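Local structure of mediator of RNA polymerase II transcription subunit 18 (Schizosaccharomyces pombe, 3C0T) at residues F134-P146 and H157-T171. The protein serves as a subunit of the Mediator coactivator complex, which relays signals from gene-specific regulators to the basal RNA polymerase II machinery. Residues are numbered along the deposited sequence; the frame is centred on the assembly and turned at random.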
ATOM      1  N   PHE A 134      11.785  11.041  10.864  1.00 44.56           N
ATOM      2  CA  PHE A 134      12.058  10.169  12.007  1.00 44.00           C
ATOM      3  C   PHE A 134      12.229   8.728  11.577  1.00 44.69           C
ATOM      4  O   PHE A 134      11.748   7.811  12.252  1.00 44.11           O
ATOM      5  CB  PHE A 134      10.923  10.251  13.034  1.00 41.49           C
ATOM      6  CG  PHE A 134      10.887  11.546  13.792  1.00 44.15           C
ATOM      7  CD1 PHE A 134       9.734  12.325  13.812  1.00 43.41           C
ATOM      8  CD2 PHE A 134      12.015  11.991  14.485  1.00 42.97           C
ATOM      9  CE1 PHE A 134       9.700  13.535  14.514  1.00 46.66           C
ATOM     10  CE2 PHE A 134      11.997  13.193  15.187  1.00 45.35           C
ATOM     11  CZ  PHE A 134      10.841  13.970  15.204  1.00 46.94           C
ATOM     12  N   ASP A 135      12.901   8.527  10.447  1.00 46.48           N
ATOM     13  CA  ASP A 135      13.124   7.182   9.935  1.00 50.07           C
ATOM     14  C   ASP A 135      11.867   6.382   9.617  1.00 48.84           C
ATOM     15  O   ASP A 135      11.874   5.150   9.666  1.00 50.28           O
ATOM     16  CB  ASP A 135      13.964   6.386  10.919  1.00 56.18           C
ATOM     17  CG  ASP A 135      15.385   6.277  10.486  1.00 64.49           C
ATOM     18  OD1 ASP A 135      16.096   7.312  10.513  1.00 66.74           O
ATOM     19  OD2 ASP A 135      15.781   5.150  10.105  1.00 70.24           O
ATOM     20  N   THR A 136      10.778   7.073   9.318  1.00 49.23           N
ATOM     21  CA  THR A 136       9.545   6.385   8.967  1.00 49.82           C
ATOM     22  C   THR A 136       9.090   6.962   7.634  1.00 48.60           C
ATOM     23  O   THR A 136       9.544   8.033   7.223  1.00 49.60           O
ATOM     24  CB  THR A 136       8.425   6.612  10.007  1.00 50.25           C
ATOM     25  OG1 THR A 136       7.934   7.952   9.881  1.00 53.51           O
ATOM     26  CG2 THR A 136       8.944   6.394  11.414  1.00 47.54           C
ATOM     27  N   THR A 137       8.197   6.250   6.961  1.00 47.33           N
ATOM     28  CA  THR A 137       7.675   6.691   5.683  1.00 45.08           C
ATOM     29  C   THR A 137       6.193   6.978   5.842  1.00 45.07           C
ATOM     30  O   THR A 137       5.468   6.224   6.500  1.00 44.29           O
ATOM     31  CB  THR A 137       7.847   5.605   4.602  1.00 47.60           C
ATOM     32  OG1 THR A 137       9.241   5.360   4.387  1.00 51.21           O
ATOM     33  CG2 THR A 137       7.207   6.046   3.286  1.00 47.59           C
ATOM     34  N   VAL A 138       5.742   8.082   5.268  1.00 43.26           N
ATOM     35  CA  VAL A 138       4.333   8.405   5.337  1.00 45.16           C
ATOM     36  C   VAL A 138       3.856   8.594   3.911  1.00 46.06           C
ATOM     37  O   VAL A 138       4.307   9.486   3.186  1.00 47.64           O
ATOM     38  CB  VAL A 138       4.074   9.646   6.209  1.00 46.39           C
ATOM     39  CG1 VAL A 138       5.301  10.500   6.247  1.00 51.22           C
ATOM     40  CG2 VAL A 138       2.877  10.415   5.698  1.00 44.84           C
ATOM     41  N   ARG A 139       2.953   7.709   3.512  1.00 44.81           N
ATOM     42  CA  ARG A 139       2.404   7.704   2.171  1.00 44.33           C
ATOM     43  C   ARG A 139       0.924   8.094   2.191  1.00 43.79           C
ATOM     44  O   ARG A 139       0.157   7.613   3.029  1.00 43.76           O
ATOM     45  CB  ARG A 139       2.594   6.297   1.579  1.00 44.81           C
ATOM     46  CG  ARG A 139       1.882   6.045   0.271  1.00 48.30           C
ATOM     47  CD  ARG A 139       2.005   4.585  -0.176  1.00 48.26           C
ATOM     48  NE  ARG A 139       3.360   4.230  -0.591  1.00 48.17           N
ATOM     49  CZ  ARG A 139       3.631   3.287  -1.489  1.00 48.05           C
ATOM     50  NH1 ARG A 139       2.643   2.606  -2.057  1.00 44.14           N
ATOM     51  NH2 ARG A 139       4.888   3.044  -1.847  1.00 47.54           N
ATOM     52  N   ILE A 140       0.534   9.001   1.298  1.00 40.89           N
ATOM     53  CA  ILE A 140      -0.862   9.407   1.185  1.00 38.77           C
ATOM     54  C   ILE A 140      -1.216   8.992  -0.239  1.00 39.46           C
ATOM     55  O   ILE A 140      -0.610   9.457  -1.206  1.00 38.00           O
ATOM     56  CB  ILE A 140      -1.050  10.933   1.427  1.00 36.07           C
ATOM     57  CG1 ILE A 140      -2.537  11.288   1.365  1.00 35.83           C
ATOM     58  CG2 ILE A 140      -0.236  11.744   0.440  1.00 37.93           C
ATOM     59  CD1 ILE A 140      -2.850  12.681   1.900  1.00 34.34           C
ATOM     60  N   TYR A 141      -2.185   8.093  -0.372  1.00 40.26           N
ATOM     61  CA  TYR A 141      -2.516   7.577  -1.693  1.00 41.35           C
ATOM     62  C   TYR A 141      -3.971   7.249  -1.948  1.00 41.35           C
ATOM     63  O   TYR A 141      -4.808   7.255  -1.050  1.00 43.20           O
ATOM     64  CB  TYR A 141      -1.714   6.300  -1.958  1.00 37.62           C
ATOM     65  CG  TYR A 141      -2.145   5.127  -1.096  1.00 38.83           C
ATOM     66  CD1 TYR A 141      -1.679   4.980   0.214  1.00 40.74           C
ATOM     67  CD2 TYR A 141      -3.026   4.160  -1.587  1.00 41.44           C
ATOM     68  CE1 TYR A 141      -2.075   3.904   1.009  1.00 40.31           C
ATOM     69  CE2 TYR A 141      -3.432   3.079  -0.797  1.00 40.89           C
ATOM     70  CZ  TYR A 141      -2.953   2.956   0.500  1.00 43.17           C
ATOM     71  OH  TYR A 141      -3.344   1.881   1.284  1.00 42.56           O
ATOM     72  N   GLN A 142      -4.240   6.918  -3.203  1.00 42.35           N
ATOM     73  CA  GLN A 142      -5.568   6.555  -3.648  1.00 44.24           C
ATOM     74  C   GLN A 142      -5.399   5.270  -4.445  1.00 43.93           C
ATOM     75  O   GLN A 142      -4.408   5.117  -5.163  1.00 43.51           O
ATOM     76  CB  GLN A 142      -6.121   7.665  -4.536  1.00 47.26           C
ATOM     77  CG  GLN A 142      -7.628   7.768  -4.511  1.00 56.73           C
ATOM     78  CD  GLN A 142      -8.100   9.125  -4.953  1.00 60.45           C
ATOM     79  OE1 GLN A 142      -7.903   9.523  -6.112  1.00 62.98           O
ATOM     80  NE2 GLN A 142      -8.713   9.864  -4.029  1.00 60.93           N
ATOM     81  N   THR A 143      -6.322   4.326  -4.308  1.00 43.23           N
ATOM     82  CA  THR A 143      -6.175   3.110  -5.086  1.00 45.55           C
ATOM     83  C   THR A 143      -7.121   3.187  -6.283  1.00 45.63           C
ATOM     84  O   THR A 143      -8.328   3.416  -6.146  1.00 44.47           O
ATOM     85  CB  THR A 143      -6.374   1.823  -4.218  1.00 46.02           C
ATOM     86  OG1 THR A 143      -7.628   1.217  -4.505  1.00 51.32           O
ATOM     87  CG2 THR A 143      -6.279   2.152  -2.758  1.00 39.08           C
ATOM     88  N   LEU A 144      -6.528   3.049  -7.465  1.00 46.09           N
ATOM     89  CA  LEU A 144      -7.245   3.148  -8.725  1.00 45.60           C
ATOM     90  C   LEU A 144      -7.425   1.830  -9.463  1.00 45.94           C
ATOM     91  O   LEU A 144      -6.860   0.808  -9.082  1.00 47.25           O
ATOM     92  CB  LEU A 144      -6.521   4.156  -9.621  1.00 45.38           C
ATOM     93  CG  LEU A 144      -6.771   5.663  -9.423  1.00 48.40           C
ATOM     94  CD1 LEU A 144      -7.533   5.952  -8.135  1.00 46.74           C
ATOM     95  CD2 LEU A 144      -5.433   6.392  -9.449  1.00 46.56           C
ATOM     96  N   ILE A 145      -8.211   1.877 -10.534  1.00 46.58           N
ATOM     97  CA  ILE A 145      -8.505   0.710 -11.357  1.00 46.01           C
ATOM     98  C   ILE A 145      -8.154   1.014 -12.808  1.00 47.01           C
ATOM     99  O   ILE A 145      -8.589   2.025 -13.353  1.00 46.91           O
ATOM    100  CB  ILE A 145     -10.025   0.354 -11.286  1.00 46.94           C
ATOM    101  CG1 ILE A 145     -10.442   0.117  -9.834  1.00 44.83           C
ATOM    102  CG2 ILE A 145     -10.323  -0.884 -12.119  1.00 45.60           C
ATOM    103  CD1 ILE A 145      -9.671  -0.996  -9.164  1.00 47.69           C
ATOM    104  N   PRO A 146      -7.360   0.141 -13.453  1.00 48.33           N
ATOM    105  CA  PRO A 146      -6.968   0.342 -14.856  1.00 49.02           C
ATOM    106  C   PRO A 146      -8.216   0.395 -15.743  1.00 50.61           C
ATOM    107  O   PRO A 146      -9.223  -0.256 -15.450  1.00 49.48           O
ATOM    108  CB  PRO A 146      -6.126  -0.893 -15.165  1.00 45.70           C
ATOM    109  CG  PRO A 146      -5.624  -1.329 -13.833  1.00 48.03           C
ATOM    110  CD  PRO A 146      -6.796  -1.111 -12.925  1.00 48.13           C
ATOM    111  N   HIS A 157      -9.318   4.735 -13.048  1.00 52.65           N
ATOM    112  CA  HIS A 157     -10.523   5.162 -12.354  1.00 53.75           C
ATOM    113  C   HIS A 157     -10.554   4.851 -10.874  1.00 53.71           C
ATOM    114  O   HIS A 157     -10.091   3.799 -10.437  1.00 52.69           O
ATOM    115  CB  HIS A 157     -11.763   4.522 -12.989  1.00 55.22           C
ATOM    116  CG  HIS A 157     -11.865   4.731 -14.465  1.00 56.87           C
ATOM    117  ND1 HIS A 157     -11.672   3.713 -15.373  1.00 57.01           N
ATOM    118  CD2 HIS A 157     -12.107   5.847 -15.192  1.00 57.77           C
ATOM    119  CE1 HIS A 157     -11.789   4.195 -16.599  1.00 58.66           C
ATOM    120  NE2 HIS A 157     -12.052   5.486 -16.516  1.00 58.57           N
ATOM    121  N   PRO A 158     -11.105   5.773 -10.072  1.00 55.01           N
ATOM    122  CA  PRO A 158     -11.172   5.499  -8.634  1.00 56.41           C
ATOM    123  C   PRO A 158     -12.256   4.433  -8.470  1.00 57.51           C
ATOM    124  O   PRO A 158     -13.073   4.236  -9.371  1.00 56.34           O
ATOM    125  CB  PRO A 158     -11.578   6.850  -8.044  1.00 53.97           C
ATOM    126  CG  PRO A 158     -12.429   7.449  -9.138  1.00 54.23           C
ATOM    127  CD  PRO A 158     -11.627   7.118 -10.385  1.00 54.16           C
ATOM    128  N   MET A 159     -12.264   3.734  -7.345  1.00 59.81           N
ATOM    129  CA  MET A 159     -13.272   2.708  -7.131  1.00 62.72           C
ATOM    130  C   MET A 159     -14.603   3.351  -6.754  1.00 64.33           C
ATOM    131  O   MET A 159     -15.656   2.720  -6.824  1.00 64.81           O
ATOM    132  CB  MET A 159     -12.812   1.757  -6.034  1.00 62.94           C
ATOM    133  CG  MET A 159     -11.444   1.172  -6.303  1.00 65.63           C
ATOM    134  SD  MET A 159     -10.984  -0.014  -5.057  1.00 69.07           S
ATOM    135  CE  MET A 159     -12.060  -1.364  -5.554  1.00 67.72           C
ATOM    136  N   ASN A 160     -14.540   4.619  -6.360  1.00 66.94           N
ATOM    137  CA  ASN A 160     -15.715   5.384  -5.965  1.00 69.06           C
ATOM    138  C   ASN A 160     -15.425   6.853  -6.240  1.00 70.64           C
ATOM    139  O   ASN A 160     -14.279   7.286  -6.145  1.00 72.34           O
ATOM    140  CB  ASN A 160     -15.997   5.172  -4.480  1.00 70.71           C
ATOM    141  CG  ASN A 160     -17.306   5.799  -4.042  1.00 72.89           C
ATOM    142  OD1 ASN A 160     -17.475   7.020  -4.093  1.00 73.52           O
ATOM    143  ND2 ASN A 160     -18.245   4.961  -3.613  1.00 73.34           N
ATOM    144  N   GLU A 161     -16.456   7.622  -6.567  1.00 72.45           N
ATOM    145  CA  GLU A 161     -16.282   9.040  -6.877  1.00 74.67           C
ATOM    146  C   GLU A 161     -16.015   9.939  -5.669  1.00 73.47           C
ATOM    147  O   GLU A 161     -15.531  11.062  -5.820  1.00 72.98           O
ATOM    148  CB  GLU A 161     -17.501   9.547  -7.647  1.00 78.42           C
ATOM    149  CG  GLU A 161     -17.686   8.856  -8.992  1.00 84.53           C
ATOM    150  CD  GLU A 161     -18.992   9.227  -9.668  1.00 88.10           C
ATOM    151  OE1 GLU A 161     -19.257   8.715 -10.780  1.00 89.86           O
ATOM    152  OE2 GLU A 161     -19.753  10.029  -9.084  1.00 90.96           O
ATOM    153  N   GLU A 162     -16.337   9.447  -4.479  1.00 71.71           N
ATOM    154  CA  GLU A 162     -16.120  10.203  -3.249  1.00 72.11           C
ATOM    155  C   GLU A 162     -15.088   9.455  -2.414  1.00 68.83           C
ATOM    156  O   GLU A 162     -15.192   9.349  -1.192  1.00 68.40           O
ATOM    157  CB  GLU A 162     -17.432  10.338  -2.472  1.00 76.52           C
ATOM    158  CG  GLU A 162     -18.485  11.164  -3.200  1.00 83.59           C
ATOM    159  CD  GLU A 162     -17.974  12.550  -3.567  1.00 88.42           C
ATOM    160  OE1 GLU A 162     -17.755  13.372  -2.645  1.00 90.84           O
ATOM    161  OE2 GLU A 162     -17.781  12.814  -4.778  1.00 90.15           O
ATOM    162  N   GLN A 163     -14.081   8.946  -3.108  1.00 64.03           N
ATOM    163  CA  GLN A 163     -13.012   8.172  -2.501  1.00 59.08           C
ATOM    164  C   GLN A 163     -12.027   8.997  -1.686  1.00 52.87           C
ATOM    165  O   GLN A 163     -11.445   9.956  -2.190  1.00 51.44           O
ATOM    166  CB  GLN A 163     -12.257   7.449  -3.607  1.00 60.07           C
ATOM    167  CG  GLN A 163     -11.370   6.340  -3.135  1.00 61.56           C
ATOM    168  CD  GLN A 163     -10.804   5.566  -4.297  1.00 60.44           C
ATOM    169  OE1 GLN A 163     -11.550   5.076  -5.136  1.00 59.60           O
ATOM    170  NE2 GLN A 163      -9.483   5.454  -4.357  1.00 61.75           N
ATOM    171  N   PRO A 164     -11.832   8.641  -0.410  1.00 47.69           N
ATOM    172  CA  PRO A 164     -10.886   9.394   0.417  1.00 46.95           C
ATOM    173  C   PRO A 164      -9.459   8.936   0.098  1.00 45.55           C
ATOM    174  O   PRO A 164      -9.259   7.883  -0.522  1.00 43.16           O
ATOM    175  CB  PRO A 164     -11.287   9.005   1.832  1.00 45.55           C
ATOM    176  CG  PRO A 164     -11.684   7.566   1.653  1.00 47.07           C
ATOM    177  CD  PRO A 164     -12.525   7.620   0.393  1.00 46.49           C
ATOM    178  N   TRP A 165      -8.475   9.736   0.497  1.00 43.86           N
ATOM    179  CA  TRP A 165      -7.082   9.365   0.297  1.00 42.67           C
ATOM    180  C   TRP A 165      -6.708   8.595   1.549  1.00 43.10           C
ATOM    181  O   TRP A 165      -7.219   8.883   2.636  1.00 42.48           O
ATOM    182  CB  TRP A 165      -6.190  10.592   0.179  1.00 42.63           C
ATOM    183  CG  TRP A 165      -6.334  11.316  -1.117  1.00 44.11           C
ATOM    184  CD1 TRP A 165      -7.332  12.174  -1.469  1.00 43.63           C
ATOM    185  CD2 TRP A 165      -5.449  11.241  -2.243  1.00 42.72           C
ATOM    186  NE1 TRP A 165      -7.127  12.643  -2.747  1.00 43.79           N
ATOM    187  CE2 TRP A 165      -5.980  12.086  -3.247  1.00 44.33           C
ATOM    188  CE3 TRP A 165      -4.263  10.545  -2.503  1.00 41.20           C
ATOM    189  CZ2 TRP A 165      -5.362  12.258  -4.494  1.00 42.76           C
ATOM    190  CZ3 TRP A 165      -3.643  10.715  -3.749  1.00 44.64           C
ATOM    191  CH2 TRP A 165      -4.199  11.566  -4.728  1.00 43.43           C
ATOM    192  N   ILE A 166      -5.838   7.607   1.402  1.00 41.53           N
ATOM    193  CA  ILE A 166      -5.412   6.816   2.544  1.00 40.76           C
ATOM    194  C   ILE A 166      -4.050   7.306   3.003  1.00 42.80           C
ATOM    195  O   ILE A 166      -3.159   7.546   2.182  1.00 42.09           O
ATOM    196  CB  ILE A 166      -5.330   5.313   2.184  1.00 39.00           C
ATOM    197  CG1 ILE A 166      -6.731   4.781   1.882  1.00 38.15           C
ATOM    198  CG2 ILE A 166      -4.691   4.516   3.331  1.00 38.00           C
ATOM    199  CD1 ILE A 166      -6.759   3.330   1.464  1.00 39.24           C
ATOM    200  N   LEU A 167      -3.904   7.478   4.315  1.00 43.39           N
ATOM    201  CA  LEU A 167      -2.646   7.920   4.907  1.00 44.87           C
ATOM    202  C   LEU A 167      -2.050   6.713   5.610  1.00 44.42           C
ATOM    203  O   LEU A 167      -2.595   6.248   6.610  1.00 45.67           O
ATOM    204  CB  LEU A 167      -2.880   9.030   5.937  1.00 46.70           C
ATOM    205  CG  LEU A 167      -2.204  10.388   5.701  1.00 50.25           C
ATOM    206  CD1 LEU A 167      -2.277  11.193   6.980  1.00 51.50           C
ATOM    207  CD2 LEU A 167      -0.749  10.224   5.303  1.00 48.99           C
ATOM    208  N   HIS A 168      -0.933   6.209   5.092  1.00 43.64           N
ATOM    209  CA  HIS A 168      -0.273   5.038   5.664  1.00 43.67           C
ATOM    210  C   HIS A 168       1.129   5.395   6.155  1.00 43.67           C
ATOM    211  O   HIS A 168       1.991   5.793   5.367  1.00 43.30           O
ATOM    212  CB  HIS A 168      -0.192   3.933   4.603  1.00 44.74           C
ATOM    213  CG  HIS A 168       0.394   2.644   5.098  1.00 48.36           C
ATOM    214  ND1 HIS A 168       0.603   1.560   4.274  1.00 49.27           N
ATOM    215  CD2 HIS A 168       0.815   2.265   6.328  1.00 49.21           C
ATOM    216  CE1 HIS A 168       1.126   0.569   4.973  1.00 47.15           C
ATOM    217  NE2 HIS A 168       1.267   0.970   6.222  1.00 48.61           N
ATOM    218  N   VAL A 169       1.350   5.261   7.460  1.00 42.90           N
ATOM    219  CA  VAL A 169       2.653   5.561   8.046  1.00 43.34           C
ATOM    220  C   VAL A 169       3.281   4.242   8.478  1.00 43.96           C
ATOM    221  O   VAL A 169       2.649   3.447   9.180  1.00 46.40           O
ATOM    222  CB  VAL A 169       2.523   6.490   9.274  1.00 42.96           C
ATOM    223  CG1 VAL A 169       3.912   6.886   9.774  1.00 40.29           C
ATOM    224  CG2 VAL A 169       1.719   7.735   8.896  1.00 43.96           C
ATOM    225  N   TYR A 170       4.522   4.005   8.070  1.00 42.25           N
ATOM    226  CA  TYR A 170       5.162   2.747   8.409  1.00 44.78           C
ATOM    227  C   TYR A 170       6.677   2.790   8.420  1.00 46.47           C
ATOM    228  O   TYR A 170       7.302   3.741   7.952  1.00 45.08           O
ATOM    229  CB  TYR A 170       4.732   1.656   7.417  1.00 44.95           C
ATOM    230  CG  TYR A 170       5.150   1.941   5.983  1.00 46.66           C
ATOM    231  CD1 TYR A 170       4.392   2.778   5.163  1.00 47.14           C
ATOM    232  CD2 TYR A 170       6.334   1.413   5.462  1.00 47.29           C
ATOM    233  CE1 TYR A 170       4.805   3.088   3.859  1.00 47.82           C
ATOM    234  CE2 TYR A 170       6.757   1.719   4.168  1.00 45.55           C
ATOM    235  CZ  TYR A 170       5.988   2.560   3.372  1.00 48.69           C
ATOM    236  OH  TYR A 170       6.425   2.901   2.101  1.00 50.64           O
ATOM    237  N   THR A 171       7.250   1.729   8.975  1.00 46.26           N
ATOM    238  CA  THR A 171       8.682   1.555   9.019  1.00 48.45           C
ATOM    239  C   THR A 171       8.910   0.052   9.076  1.00 50.22           C
ATOM    240  O   THR A 171       8.045  -0.695   9.541  1.00 50.19           O
ATOM    241  CB  THR A 171       9.317   2.243  10.234  1.00 49.33           C
ATOM    242  OG1 THR A 171      10.741   2.170  10.105  1.00 51.87           O
ATOM    243  CG2 THR A 171       8.883   1.582  11.533  1.00 48.96           C
TER
HETATM  244  O   HOH W   1      10.392   3.763   6.585  1.00 53.00           O
HETATM  245  O   HOH W   2      -8.057   5.495  -2.144  1.00 51.25           O
HETATM  246  O   HOH W   3     -12.291   0.543 -15.368  1.00 78.73           O
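Two neighbouring antiparallel strands of the curled Med18 sheet meet here, Y141 of 136-146 pairing with I166 of 165-171 and R139 with H168, while I145 pairs instead with H157. Between the two pairings the second segment leaves the sheet in a loop, and Q163 bridges the break. Its NE2 donates to T143 O at 2.9 Å, tilted 34° from that carbonyl plane, and to a water that accepts from T143 N and donates to P164 O. At the other end of the amide, OE1 takes the backbone N-H of M159 (2.7 Å) and, less closely, that of N160. With an alanine here T143 O is likely to lose the NE2 donor, and the M159 and N160 N-H groups their shared acceptor, leaving the loop freer to shift.

Q142 lies over the W165 indole, its amide 30° from the ring plane and NE2 3.4 Å above it; the indole also stacks with F15. On the face bearing R139 and Y141, I166 CB sits 3.9 Å from the centroid of the Y141 ring, a CH-pi contact. With Y141 CG between its backbone N and carbonyl carbon (chi1 69°), the ring leans toward strand 165-171. Y170 repeats this with T137 CB, 4.0 Å from the Y170 centroid. R139, close beside Y170 OH, makes salt bridges to E34 and E130. V138, I140, L167 and V169 line the other face. The chain of another protein packs on Y141, T143 and M159, and N160 ND2 bonds its backbone, making this a binding surface. Near-straight bonds from T137 to Y141 thus carry the regular pairing, whereas one glutamine amide and a water tie the loop where it lapses.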